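Local coordinates for protein hydrolase, NUDIX family (Clostridium perfringens ATCC 13124, PDB 3F6A) that probably hydrolyses nucleoside diphosphates linked to another moiety, as many members of the NUDIX hydrolase family do, at residues S10-I13 against K18-L21. Sequence-based numbering, arbitrary orientation.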
loop_
_atom_site.group_PDB
_atom_site.type_symbol
_atom_site.label_atom_id
_atom_site.label_comp_id
_atom_site.label_asym_id
_atom_site.label_seq_id
_atom_site.Cartn_x
_atom_site.Cartn_y
_atom_site.Cartn_z
ATOM N N SER A 10 -9.732 -2.033 -4.091
ATOM C CA SER A 10 -11.087 -1.755 -3.630
ATOM C C SER A 10 -11.187 -0.242 -3.570
ATOM O O SER A 10 -10.211 0.430 -3.246
ATOM C CB SER A 10 -11.333 -2.333 -2.228
ATOM O OG SER A 10 -11.491 -3.737 -2.277
ATOM N N VAL A 11 -12.360 0.292 -3.887
ATOM C CA VAL A 11 -12.557 1.731 -3.864
ATOM C C VAL A 11 -13.885 2.099 -3.229
ATOM O O VAL A 11 -14.935 1.635 -3.663
ATOM C CB VAL A 11 -12.569 2.336 -5.282
ATOM C CG1 VAL A 11 -12.263 3.821 -5.205
ATOM C CG2 VAL A 11 -11.587 1.613 -6.169
ATOM N N PHE A 12 -13.822 2.934 -2.204
ATOM C CA PHE A 12 -15.003 3.418 -1.526
ATOM C C PHE A 12 -15.212 4.809 -2.091
ATOM O O PHE A 12 -14.411 5.712 -1.861
ATOM C CB PHE A 12 -14.759 3.449 -0.019
ATOM C CG PHE A 12 -14.812 2.090 0.622
ATOM C CD1 PHE A 12 -16.014 1.587 1.106
ATOM C CD2 PHE A 12 -13.670 1.298 0.704
ATOM C CE1 PHE A 12 -16.080 0.316 1.667
ATOM C CE2 PHE A 12 -13.727 0.018 1.267
ATOM C CZ PHE A 12 -14.929 -0.473 1.746
ATOM N N ILE A 13 -16.293 4.969 -2.846
ATOM C CA ILE A 13 -16.597 6.237 -3.497
ATOM C C ILE A 13 -17.660 7.030 -2.753
ATOM O O ILE A 13 -18.740 6.518 -2.462
ATOM C CB ILE A 13 -17.062 5.986 -4.947
ATOM C CG1 ILE A 13 -15.989 5.180 -5.681
ATOM C CG2 ILE A 13 -17.327 7.305 -5.656
ATOM C CD1 ILE A 13 -16.387 4.711 -7.058
ATOM N N LYS A 18 -22.867 10.437 1.027
ATOM C CA LYS A 18 -23.111 8.997 0.962
ATOM C C LYS A 18 -21.968 8.242 0.275
ATOM O O LYS A 18 -21.190 8.826 -0.478
ATOM C CB LYS A 18 -24.440 8.716 0.242
ATOM C CG LYS A 18 -25.629 9.456 0.848
ATOM C CD LYS A 18 -26.958 8.861 0.415
ATOM C CE LYS A 18 -28.118 9.615 1.061
ATOM N NZ LYS A 18 -29.437 8.952 0.832
ATOM N N VAL A 19 -21.874 6.944 0.544
ATOM C CA VAL A 19 -20.829 6.109 -0.041
ATOM C C VAL A 19 -21.475 4.980 -0.839
ATOM O O VAL A 19 -22.519 4.463 -0.455
ATOM C CB VAL A 19 -19.910 5.523 1.060
ATOM C CG1 VAL A 19 -20.739 4.737 2.059
ATOM C CG2 VAL A 19 -18.834 4.653 0.434
ATOM N N LEU A 20 -20.834 4.597 -1.939
ATOM C CA LEU A 20 -21.350 3.566 -2.839
ATOM C C LEU A 20 -20.841 2.143 -2.646
ATOM O O LEU A 20 -19.652 1.916 -2.451
ATOM C CB LEU A 20 -21.071 3.982 -4.288
ATOM C CG LEU A 20 -21.346 2.952 -5.387
ATOM C CD1 LEU A 20 -22.852 2.725 -5.505
ATOM C CD2 LEU A 20 -20.771 3.454 -6.706
ATOM N N LEU A 21 -21.761 1.183 -2.722
ATOM C CA LEU A 21 -21.428 -0.239 -2.607
ATOM C C LEU A 21 -22.271 -0.971 -3.646
ATOM O O LEU A 21 -23.278 -0.443 -4.104
ATOM C CB LEU A 21 -21.785 -0.779 -1.214
ATOM C CG LEU A 21 -21.113 -0.181 0.024
ATOM C CD1 LEU A 21 -21.766 -0.751 1.275
ATOM C CD2 LEU A 21 -19.622 -0.488 0.017
HETATM O O HOH W 1 -17.428 2.751 -3.966
#
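Phe12 meets Leu21 and Val19 on the face of the sheet away from Ile13 and Leu20. Its CG lies anti to the carbonyl carbon (chi1 -76°), and the ring reaches over to the second strand, where Phe12 CE1 comes within 4.0 Å of Leu21 CD2 at an oblique slant. Val19 CG2 sits at the ring's edge, near its plane, 4.2 Å from Phe12 CD1. At Ile13 the backbones join: Leu20 N gives a hydrogen bond of 2.9 Å to Ile13 O, with 156° at the hydrogen. The same oxygen, Ile13 O, takes a CA-H...O contact from Val19 CA at 3.2 Å, so two neighbouring residues converge on one carbonyl. A water links Ile13 N to Leu20 O, which are 4.6 Å apart and so too far for a direct bond. It accepts from Ile13 N at 2.7 Å and donates to Leu20 O at 2.8 Å and to Val11 O, bonding to main-chain groups of three buried residues. The pair illustrates how a hairpin can stay joined where its strands splay apart. The contact lies in the hairpin of strands 7-15 and 18-23 of the NUDIX fold. Helix 138-150 covers the Phe12 and Val19 face through Met143, Ala144 and Ala147, while Ile13 and Leu20 both rest on Leu33 of strand 30-36, and strand 122-125 flanks Leu20 with Leu122 and Trp124.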